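Local coordinates for putative transcriptional regulator protein (Vibrio parahaemolyticus, PDB 3ER6), which is of unknown function but probably acts as a sequence-specific DNA-binding transcription regulator, this chain being its DJ-1/PfpI-family part, at residues 86-89 with 90-94; 100-103 with 104-108; 144-147 with 148-151; 177-180 with 181-185. The protein carries 1 engineered substitution. All coordinates share one frame; numbering follows the deposited sequence.

Contact 1: 86-89 with 90-94. Engineered in segment 90-94: Lys92 (natural residue Asn).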
loop_
_atom_site.group_PDB
_atom_site.type_symbol
_atom_site.label_atom_id
_atom_site.label_comp_id
_atom_site.label_asym_id
_atom_site.label_seq_id
_atom_site.Cartn_x
_atom_site.Cartn_y
_atom_site.Cartn_z
ATOM N N PRO A 86 8.004 0.744 -17.436
ATOM C CA PRO A 86 7.271 0.352 -18.659
ATOM C C PRO A 86 8.220 -0.067 -19.775
ATOM O O PRO A 86 7.855 -0.867 -20.645
ATOM C CB PRO A 86 6.461 1.595 -19.021
ATOM C CG PRO A 86 6.323 2.359 -17.672
ATOM C CD PRO A 86 7.648 2.085 -16.946
ATOM N N LEU A 87 9.429 0.475 -19.750
ATOM C CA LEU A 87 10.363 0.231 -20.856
ATOM C C LEU A 87 10.723 -1.241 -20.776
ATOM O O LEU A 87 10.950 -1.900 -21.783
ATOM C CB LEU A 87 11.599 1.108 -20.652
ATOM C CG LEU A 87 12.248 1.633 -21.929
ATOM C CD1 LEU A 87 11.181 2.200 -22.879
ATOM C CD2 LEU A 87 13.312 2.650 -21.580
ATOM N N GLU A 88 10.759 -1.757 -19.561
ATOM C CA GLU A 88 11.005 -3.170 -19.283
ATOM C C GLU A 88 9.780 -4.035 -19.655
ATOM O O GLU A 88 9.885 -5.052 -20.367
ATOM C CB GLU A 88 11.209 -3.287 -17.786
ATOM C CG GLU A 88 12.095 -4.404 -17.337
ATOM C CD GLU A 88 11.670 -5.753 -17.895
ATOM O OE1 GLU A 88 10.486 -5.911 -18.257
ATOM O OE2 GLU A 88 12.535 -6.677 -17.945
ATOM N N SER A 89 8.596 -3.619 -19.203
ATOM C CA SER A 89 7.494 -4.574 -19.094
ATOM C C SER A 89 6.415 -4.411 -20.126
ATOM O O SER A 89 5.670 -5.344 -20.418
ATOM C CB SER A 89 6.872 -4.406 -17.718
ATOM O OG SER A 89 6.384 -3.080 -17.580
ATOM N N LEU A 90 6.226 -3.204 -20.604
ATOM C CA LEU A 90 4.949 -2.892 -21.319
ATOM C C LEU A 90 4.748 -3.831 -22.516
ATOM O O LEU A 90 3.620 -4.297 -22.781
ATOM C CB LEU A 90 4.905 -1.419 -21.782
ATOM C CG LEU A 90 3.599 -0.952 -22.453
ATOM C CD1 LEU A 90 2.366 -1.061 -21.523
ATOM C CD2 LEU A 90 3.727 0.498 -22.968
ATOM N N ASP A 91 5.841 -4.077 -23.248
ATOM C CA ASP A 91 5.783 -4.838 -24.488
ATOM C C ASP A 91 5.720 -6.322 -24.227
ATOM O O ASP A 91 5.493 -7.094 -25.153
ATOM C CB ASP A 91 6.985 -4.527 -25.409
ATOM C CG ASP A 91 6.852 -3.155 -26.091
ATOM O OD1 ASP A 91 5.760 -2.507 -25.969
ATOM O OD2 ASP A 91 7.842 -2.724 -26.748
ATOM N N LYS A 92 5.940 -6.719 -22.984
ATOM C CA LYS A 92 5.941 -8.126 -22.619
ATOM C C LYS A 92 4.571 -8.605 -22.129
ATOM O O LYS A 92 4.371 -9.801 -21.877
ATOM C CB LYS A 92 7.015 -8.423 -21.564
ATOM C CG LYS A 92 8.424 -8.020 -21.976
ATOM C CD LYS A 92 9.402 -8.235 -20.810
ATOM C CE LYS A 92 10.382 -9.371 -21.096
ATOM N NZ LYS A 92 9.965 -10.687 -20.473
ATOM N N ILE A 93 3.615 -7.686 -22.014
ATOM C CA ILE A 93 2.307 -8.051 -21.496
ATOM C C ILE A 93 1.559 -8.912 -22.506
ATOM O O ILE A 93 1.494 -8.586 -23.681
ATOM C CB ILE A 93 1.470 -6.785 -21.157
ATOM C CG1 ILE A 93 2.127 -6.065 -19.974
ATOM C CG2 ILE A 93 0.001 -7.155 -20.817
ATOM C CD1 ILE A 93 1.410 -4.774 -19.583
ATOM N N ASP A 94 1.003 -10.020 -22.039
ATOM C CA ASP A 94 0.226 -10.923 -22.882
ATOM C C ASP A 94 -0.835 -10.145 -23.684
ATOM O O ASP A 94 -1.671 -9.472 -23.124
ATOM C CB ASP A 94 -0.438 -11.938 -21.930
ATOM C CG ASP A 94 -1.122 -13.077 -22.627
ATOM O OD1 ASP A 94 -1.270 -13.074 -23.870
ATOM O OD2 ASP A 94 -1.578 -13.963 -21.862
HETATM O O HOH W 1 8.264 -2.159 -23.199
#

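Contact 2: 100-103 with 104-108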
loop_
_atom_site.group_PDB
_atom_site.type_symbol
_atom_site.label_atom_id
_atom_site.label_comp_id
_atom_site.label_asym_id
_atom_site.label_seq_id
_atom_site.Cartn_x
_atom_site.Cartn_y
_atom_site.Cartn_z
ATOM N N TRP A 100 -8.581 -8.642 -23.006
ATOM C CA TRP A 100 -9.499 -8.748 -21.873
ATOM C C TRP A 100 -9.842 -7.356 -21.243
ATOM O O TRP A 100 -10.990 -7.044 -21.005
ATOM C CB TRP A 100 -8.850 -9.713 -20.863
ATOM C CG TRP A 100 -9.579 -9.935 -19.585
ATOM C CD1 TRP A 100 -10.726 -10.670 -19.398
ATOM C CD2 TRP A 100 -9.117 -9.555 -18.285
ATOM N NE1 TRP A 100 -11.035 -10.715 -18.059
ATOM C CE2 TRP A 100 -10.071 -10.024 -17.354
ATOM C CE3 TRP A 100 -8.038 -8.789 -17.831
ATOM C CZ2 TRP A 100 -9.971 -9.775 -15.988
ATOM C CZ3 TRP A 100 -7.909 -8.550 -16.442
ATOM C CH2 TRP A 100 -8.892 -9.048 -15.533
ATOM N N ILE A 101 -8.847 -6.495 -21.090
ATOM C CA ILE A 101 -9.048 -5.131 -20.587
ATOM C C ILE A 101 -9.893 -4.314 -21.567
ATOM O O ILE A 101 -10.828 -3.581 -21.179
ATOM C CB ILE A 101 -7.669 -4.477 -20.382
ATOM C CG1 ILE A 101 -6.921 -5.185 -19.223
ATOM C CG2 ILE A 101 -7.787 -2.920 -20.167
ATOM C CD1 ILE A 101 -5.403 -4.827 -19.136
ATOM N N ARG A 102 -9.533 -4.441 -22.841
ATOM C CA ARG A 102 -10.268 -3.722 -23.898
ATOM C C ARG A 102 -11.734 -4.122 -23.809
ATOM O O ARG A 102 -12.633 -3.265 -23.806
ATOM C CB ARG A 102 -9.666 -4.037 -25.265
ATOM C CG ARG A 102 -10.434 -3.515 -26.451
ATOM C CD ARG A 102 -9.801 -4.070 -27.758
ATOM N NE ARG A 102 -10.631 -3.711 -28.912
ATOM C CZ ARG A 102 -10.536 -2.564 -29.587
ATOM N NH1 ARG A 102 -9.626 -1.690 -29.257
ATOM N NH2 ARG A 102 -11.339 -2.330 -30.611
ATOM N N GLU A 103 -11.999 -5.424 -23.703
ATOM C CA GLU A 103 -13.389 -5.865 -23.723
ATOM C C GLU A 103 -14.145 -5.437 -22.505
ATOM O O GLU A 103 -15.313 -5.028 -22.597
ATOM C CB GLU A 103 -13.519 -7.396 -23.868
ATOM C CG GLU A 103 -12.886 -7.945 -25.158
ATOM C CD GLU A 103 -12.805 -9.511 -25.164
ATOM O OE1 GLU A 103 -11.757 -10.038 -25.599
ATOM O OE2 GLU A 103 -13.763 -10.210 -24.720
ATOM N N LEU A 104 -13.539 -5.614 -21.339
ATOM C CA LEU A 104 -14.201 -5.204 -20.111
ATOM C C LEU A 104 -14.570 -3.718 -20.210
ATOM O O LEU A 104 -15.673 -3.307 -19.818
ATOM C CB LEU A 104 -13.321 -5.452 -18.867
ATOM C CG LEU A 104 -13.142 -6.886 -18.357
ATOM C CD1 LEU A 104 -11.989 -6.905 -17.244
ATOM C CD2 LEU A 104 -14.462 -7.538 -17.872
ATOM N N HIS A 105 -13.647 -2.906 -20.728
ATOM C CA HIS A 105 -13.956 -1.480 -20.900
ATOM C C HIS A 105 -15.139 -1.236 -21.863
ATOM O O HIS A 105 -16.048 -0.461 -21.562
ATOM C CB HIS A 105 -12.750 -0.735 -21.411
ATOM C CG HIS A 105 -13.018 0.706 -21.668
ATOM N ND1 HIS A 105 -12.940 1.257 -22.927
ATOM C CD2 HIS A 105 -13.354 1.718 -20.830
ATOM C CE1 HIS A 105 -13.201 2.552 -22.859
ATOM N NE2 HIS A 105 -13.471 2.854 -21.603
ATOM N N LEU A 106 -15.106 -1.896 -23.028
ATOM C CA LEU A 106 -16.227 -1.843 -23.978
ATOM C C LEU A 106 -17.526 -2.273 -23.332
ATOM O O LEU A 106 -18.588 -1.742 -23.648
ATOM C CB LEU A 106 -15.940 -2.715 -25.209
ATOM C CG LEU A 106 -14.765 -2.232 -26.089
ATOM C CD1 LEU A 106 -14.385 -3.185 -27.285
ATOM C CD2 LEU A 106 -14.985 -0.790 -26.587
ATOM N N LYS A 107 -17.479 -3.250 -22.431
ATOM C CA LYS A 107 -18.713 -3.690 -21.757
ATOM C C LYS A 107 -19.182 -2.791 -20.599
ATOM O O LYS A 107 -20.210 -3.076 -19.998
ATOM C CB LYS A 107 -18.575 -5.110 -21.203
ATOM C CG LYS A 107 -18.360 -6.239 -22.218
ATOM C CD LYS A 107 -17.919 -7.489 -21.394
ATOM C CE LYS A 107 -17.538 -8.752 -22.235
ATOM N NZ LYS A 107 -16.832 -9.766 -21.301
ATOM N N GLY A 108 -18.426 -1.748 -20.251
ATOM C CA GLY A 108 -18.877 -0.818 -19.219
ATOM C C GLY A 108 -18.273 -0.957 -17.822
ATOM O O GLY A 108 -18.690 -0.254 -16.892
#

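Contact 3: 144-147 with 148-151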
loop_
_atom_site.group_PDB
_atom_site.type_symbol
_atom_site.label_atom_id
_atom_site.label_comp_id
_atom_site.label_asym_id
_atom_site.label_seq_id
_atom_site.Cartn_x
_atom_site.Cartn_y
_atom_site.Cartn_z
ATOM N N GLU A 144 7.456 10.174 -24.321
ATOM C CA GLU A 144 8.112 9.499 -25.445
ATOM C C GLU A 144 7.202 8.470 -26.101
ATOM O O GLU A 144 7.077 8.418 -27.327
ATOM C CB GLU A 144 9.407 8.841 -24.980
ATOM C CG GLU A 144 10.390 9.826 -24.350
ATOM C CD GLU A 144 10.787 10.979 -25.304
ATOM O OE1 GLU A 144 11.890 10.883 -25.896
ATOM O OE2 GLU A 144 10.030 11.983 -25.458
ATOM N N LEU A 145 6.485 7.685 -25.290
ATOM C CA LEU A 145 5.620 6.626 -25.842
ATOM C C LEU A 145 4.276 7.088 -26.390
ATOM O O LEU A 145 3.734 6.482 -27.336
ATOM C CB LEU A 145 5.454 5.472 -24.797
ATOM C CG LEU A 145 6.786 4.936 -24.261
ATOM C CD1 LEU A 145 6.599 3.889 -23.109
ATOM C CD2 LEU A 145 7.535 4.322 -25.406
ATOM N N PHE A 146 3.683 8.090 -25.731
ATOM C CA PHE A 146 2.346 8.546 -26.048
ATOM C C PHE A 146 2.380 10.058 -26.250
ATOM O O PHE A 146 1.722 10.807 -25.506
ATOM C CB PHE A 146 1.361 8.167 -24.913
ATOM C CG PHE A 146 1.393 6.685 -24.571
ATOM C CD1 PHE A 146 0.824 5.739 -25.431
ATOM C CD2 PHE A 146 2.071 6.242 -23.419
ATOM C CE1 PHE A 146 0.910 4.361 -25.146
ATOM C CE2 PHE A 146 2.176 4.874 -23.116
ATOM C CZ PHE A 146 1.601 3.928 -23.991
ATOM N N PRO A 147 3.134 10.533 -27.264
ATOM C CA PRO A 147 3.205 11.989 -27.359
ATOM C C PRO A 147 1.863 12.560 -27.752
ATOM O O PRO A 147 1.640 13.750 -27.549
ATOM C CB PRO A 147 4.277 12.241 -28.447
ATOM C CG PRO A 147 4.217 10.983 -29.289
ATOM C CD PRO A 147 3.997 9.865 -28.223
ATOM N N GLU A 148 0.952 11.705 -28.237
ATOM C CA GLU A 148 -0.413 12.162 -28.595
ATOM C C GLU A 148 -1.343 12.309 -27.385
ATOM O O GLU A 148 -2.467 12.788 -27.507
ATOM C CB GLU A 148 -1.049 11.207 -29.616
ATOM C CG GLU A 148 -1.466 9.781 -29.107
ATOM C CD GLU A 148 -0.309 8.793 -28.901
ATOM O OE1 GLU A 148 0.885 9.183 -29.065
ATOM O OE2 GLU A 148 -0.603 7.615 -28.558
ATOM N N ILE A 149 -0.868 11.874 -26.223
ATOM C CA ILE A 149 -1.654 12.028 -24.999
ATOM C C ILE A 149 -1.133 13.245 -24.211
ATOM O O ILE A 149 0.043 13.320 -23.863
ATOM C CB ILE A 149 -1.648 10.754 -24.142
ATOM C CG1 ILE A 149 -2.187 9.570 -24.964
ATOM C CG2 ILE A 149 -2.466 10.994 -22.814
ATOM C CD1 ILE A 149 -2.114 8.199 -24.259
ATOM N N MET A 150 -1.992 14.214 -23.966
ATOM C CA MET A 150 -1.586 15.373 -23.197
ATOM C C MET A 150 -1.533 15.042 -21.713
ATOM O O MET A 150 -2.534 14.618 -21.150
ATOM C CB MET A 150 -2.592 16.498 -23.410
ATOM C CG MET A 150 -2.206 17.891 -22.810
ATOM S SD MET A 150 -3.604 19.068 -23.021
ATOM C CE MET A 150 -3.147 20.304 -21.807
ATOM N N LEU A 151 -0.390 15.258 -21.071
ATOM C CA LEU A 151 -0.287 15.101 -19.618
ATOM C C LEU A 151 -0.803 16.349 -18.901
ATOM O O LEU A 151 -0.372 17.493 -19.203
ATOM C CB LEU A 151 1.157 14.845 -19.204
ATOM C CG LEU A 151 1.758 13.467 -19.460
ATOM C CD1 LEU A 151 3.219 13.448 -18.926
ATOM C CD2 LEU A 151 0.888 12.348 -18.718
HETATM O O HOH W 2 1.447 6.042 -28.757
HETATM O O HOH W 3 2.177 12.355 -23.318
#

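Contact 4: 177-180 with 181-185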
loop_
_atom_site.group_PDB
_atom_site.type_symbol
_atom_site.label_atom_id
_atom_site.label_comp_id
_atom_site.label_asym_id
_atom_site.label_seq_id
_atom_site.Cartn_x
_atom_site.Cartn_y
_atom_site.Cartn_z
ATOM N N LEU A 177 -11.926 7.164 -3.192
ATOM C CA LEU A 177 -13.096 7.797 -2.541
ATOM C C LEU A 177 -14.184 8.185 -3.538
ATOM O O LEU A 177 -15.365 8.123 -3.228
ATOM C CB LEU A 177 -12.700 9.033 -1.722
ATOM C CG LEU A 177 -11.774 8.719 -0.551
ATOM C CD1 LEU A 177 -11.413 10.025 0.117
ATOM C CD2 LEU A 177 -12.423 7.731 0.453
ATOM N N GLU A 178 -13.773 8.561 -4.737
ATOM C CA GLU A 178 -14.737 8.827 -5.765
ATOM C C GLU A 178 -15.567 7.593 -6.034
ATOM O O GLU A 178 -16.780 7.664 -6.010
ATOM C CB GLU A 178 -14.038 9.304 -7.034
ATOM C CG GLU A 178 -15.005 9.897 -8.030
ATOM C CD GLU A 178 -15.712 11.159 -7.493
ATOM O OE1 GLU A 178 -16.912 11.263 -7.787
ATOM O OE2 GLU A 178 -15.093 12.015 -6.782
ATOM N N ILE A 179 -14.909 6.457 -6.226
ATOM C CA ILE A 179 -15.586 5.203 -6.483
ATOM C C ILE A 179 -16.441 4.835 -5.263
ATOM O O ILE A 179 -17.619 4.429 -5.410
ATOM C CB ILE A 179 -14.542 4.096 -6.756
ATOM C CG1 ILE A 179 -13.822 4.318 -8.098
ATOM C CG2 ILE A 179 -15.145 2.707 -6.652
ATOM C CD1 ILE A 179 -14.727 4.365 -9.159
ATOM N N VAL A 180 -15.881 5.013 -4.049
ATOM C CA VAL A 180 -16.688 4.808 -2.839
ATOM C C VAL A 180 -17.954 5.662 -2.849
ATOM O O VAL A 180 -19.012 5.152 -2.551
ATOM C CB VAL A 180 -15.894 5.058 -1.519
ATOM C CG1 VAL A 180 -16.849 5.006 -0.277
ATOM C CG2 VAL A 180 -14.848 3.993 -1.402
ATOM N N GLU A 181 -17.861 6.951 -3.199
ATOM C CA GLU A 181 -19.066 7.773 -3.163
ATOM C C GLU A 181 -20.099 7.282 -4.202
ATOM O O GLU A 181 -21.277 7.182 -3.916
ATOM C CB GLU A 181 -18.721 9.252 -3.367
ATOM C CG GLU A 181 -19.941 10.084 -3.321
ATOM C CD GLU A 181 -19.636 11.560 -3.338
ATOM O OE1 GLU A 181 -18.465 11.947 -3.123
ATOM O OE2 GLU A 181 -20.592 12.317 -3.569
ATOM N N GLU A 182 -19.627 6.933 -5.382
ATOM C CA GLU A 182 -20.502 6.374 -6.436
ATOM C C GLU A 182 -21.313 5.184 -5.999
ATOM O O GLU A 182 -22.508 5.135 -6.291
ATOM C CB GLU A 182 -19.682 5.995 -7.665
ATOM C CG GLU A 182 -19.170 7.221 -8.336
ATOM C CD GLU A 182 -18.638 6.951 -9.734
ATOM O OE1 GLU A 182 -19.426 6.401 -10.567
ATOM O OE2 GLU A 182 -17.449 7.326 -9.974
ATOM N N TYR A 183 -20.692 4.216 -5.317
ATOM C CA TYR A 183 -21.433 3.001 -4.954
ATOM C C TYR A 183 -22.145 3.057 -3.635
ATOM O O TYR A 183 -23.196 2.416 -3.487
ATOM C CB TYR A 183 -20.496 1.798 -4.956
ATOM C CG TYR A 183 -20.092 1.409 -6.358
ATOM C CD1 TYR A 183 -20.975 0.690 -7.178
ATOM C CD2 TYR A 183 -18.859 1.758 -6.861
ATOM C CE1 TYR A 183 -20.618 0.329 -8.463
ATOM C CE2 TYR A 183 -18.476 1.400 -8.177
ATOM C CZ TYR A 183 -19.375 0.689 -8.972
ATOM O OH TYR A 183 -19.025 0.307 -10.264
ATOM N N PHE A 184 -21.548 3.780 -2.670
ATOM C CA PHE A 184 -21.992 3.737 -1.290
ATOM C C PHE A 184 -22.517 5.084 -0.755
ATOM O O PHE A 184 -23.147 5.128 0.303
ATOM C CB PHE A 184 -20.873 3.209 -0.364
ATOM C CG PHE A 184 -20.381 1.850 -0.725
ATOM C CD1 PHE A 184 -21.260 0.766 -0.757
ATOM C CD2 PHE A 184 -19.046 1.633 -1.028
ATOM C CE1 PHE A 184 -20.821 -0.503 -1.093
ATOM C CE2 PHE A 184 -18.599 0.351 -1.357
ATOM C CZ PHE A 184 -19.477 -0.714 -1.392
ATOM N N GLY A 185 -22.245 6.180 -1.450
ATOM C CA GLY A 185 -22.771 7.459 -1.037
ATOM C C GLY A 185 -21.828 8.330 -0.221
ATOM O O GLY A 185 -20.695 7.925 0.130
#

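Contact 1: 86-89 with 90-94
The carbonyl oxygen of Pro86 is gripped by Leu90 N at 2.8 Å, with an N-H...O angle of 161°, and by a water that donates to it. That water lies 2.9 Å from Pro86 O and also accepts from Asp91 N at 3.1 Å, so it carries the link from Pro86 O one residue past Leu90. A third, weak bond reaches Pro86 O from Ser89 N. One turn on, Lys92 N approaches Ser89 O at 2.9 Å from well above the carbonyl plane, 55° out of it, a slightly longer and less straight bond than the one Leu90 N makes to Pro86 O. Together these bonds wind the chain from the short helix 86-89 into the connection that leads to helix 95-106, within the DJ-1/PfpI family region. The side chain of Asp94 is the N-cap of that next helix, its OD1 accepting from Ala96 N. Ser89 holds the turn from within: OG lies between its own backbone N and carbonyl carbon (chi1 60°), and its one hydroxyl proton can serve Ile83 O, its strongest polar partner, or be shared with Asp85 O. On the solvent side is Lys92, an engineered residue replacing Asn, whose CD rests 3.2 Å from Glu88 O and 3.6 Å from Glu88 OE1. Its chain then bends, and NZ stays 5.3 Å from Glu88 OE1, too far for an ion pair. The apolar side is formed by Pro86 and Leu90, CB to CB 4.4 Å, which pack with Ile93 against helix 117-124; Pro86 also touches Phe138 and Leu141 of helix 136-145.

Contact 2: 100-103 with 104-108
Trp100 and Leu104 sit one turn apart on helix 95-106, which packs against strand 77-80 of the central, mainly parallel sheet of this DJ-1/PfpI fold. Leu104 presents CD1 to one face of the indole in a CH-pi contact: the methyl is 3.8 Å from the centroid of the Trp100 six-membered ring, only 19° off its normal, and closest to CE2 and CZ2. In Trp100, CG anti to the backbone N (chi1 177°) and the turn of the ring about chi2 together set the face toward Leu104. The indole is fixed further by NE1, which bonds to Phe72 O, and by a ring contact with Trp69. Both Trp100 and Leu104 touch Leu78 of the strand, and Ile101 joins them there.

On the exposed side, Arg102 runs extended and Leu106 lies obliquely against it, CD1 4.1 Å from Arg102 CG. Glu103 and Lys107 lie near each other without pairing, OE2 to NZ 4.6 Å, and Lys107 NZ bonds instead to Asp73 O. The helix closes in a Schellman motif at Gly108, whose phi is 102°. In the last turn, Lys107 N bonds to Glu103 O at 2.8 Å, and Gly108 N reaches back to His105 O at 3.0 Å.

Contact 3: 144-147 with 148-151
Phe146 and Ile149 are the ends of a type I beta turn that carries the chain from helix 136-145 into strand 150-151, the second half of a small beta-alpha-beta unit begun by strand 131-132. The turn is closed by one direct backbone bond, Ile149 N to Phe146 O at 2.9 Å, whose donor sits above the carbonyl plane rather than within it. A water ties the helix end to the turn: it donates to Leu145 O at 2.7 Å and to Glu148 OE2 at 2.6 Å.

Apolar contact comes from Phe146 and Ile149, which lie side by side and point the same way. Ile149 CD1 comes within 3.5 Å of Phe146 CB, and both side chains reach Ala122 of helix 117-124 and Phe142 of helix 136-145.

Glu148 folds back over the turn. Its CG sits between the backbone N and the carbonyl carbon (chi1 71°) and the chain bends again at CG, bringing OE1 to 3.3 Å from Pro147 CD. The carboxylate plane is turned 62° from the Phe146 ring, and OE2 lies at the ring edge, 3.9 Å from Phe146 CD1.

Contact 4: 177-180 with 181-185
Ile179 and Tyr183 lie side by side near the end of helix 173-184, pointing the same way. Ile179 CG2 meets the rim of the Tyr183 ring in its plane, 3.8 Å from CD2. Tyr183 has CG anti to its carbonyl carbon (chi1 -71°), which brings the same ring edge near Ile179 O: CD2 is 3.3 Å from that oxygen. Ile179 O also accepts from Tyr183 N at 3.1 Å, so a polar and an apolar contact share this turn.

Val180 makes the matching step to Phe184. Its CG1, anti to the backbone N, is the branch that reaches Phe184, 4.1 Å from CD2, while Val180 O accepts a hydrogen bond from Phe184 N at 2.9 Å. Tyr183 CB lies over the centre of one face of the Phe184 ring.

Glu178 and Glu182 bring like charges together, OE1 to OE2 4.5 Å, with Glu178 bent and Glu182 extended. The repulsion is probably eased because Glu182 OE1 bridges to Lys110 and OE2 bonds to Tyr164 OH. Glu181, also extended, forms a salt bridge to Arg189.

Gly185, with positive phi, ends the helix and occupies the N-cap position of helix 186-195. Ile179 and Tyr183 rest on strands 77-80 and 110-114, Val180 and Phe184 on helix 22-37, and Leu177 and Glu181 on helix 186-195.

Overall arrangement
All four contacts are local turns, each mixing buried and exposed residues, but their surroundings differ. Contacts 2 and 4 lie at the ends of long helices that both pack on strand 77-80 of the central sheet, with centres 21 Å apart and no touch. In contact 2 the charged side chains are on the exposed side, while in contact 4 the glutamates are tied to the sheet and to helix 186-195. Contacts 1 and 3 are short connections, in which waters supplement the backbone bonds. Both rest on helix 117-124 and touch each other through Leu90 and Phe146. Contact 1 leads into the helix of contact 2; contact 4 lies on the opposite side of the chain's centre from contact 1.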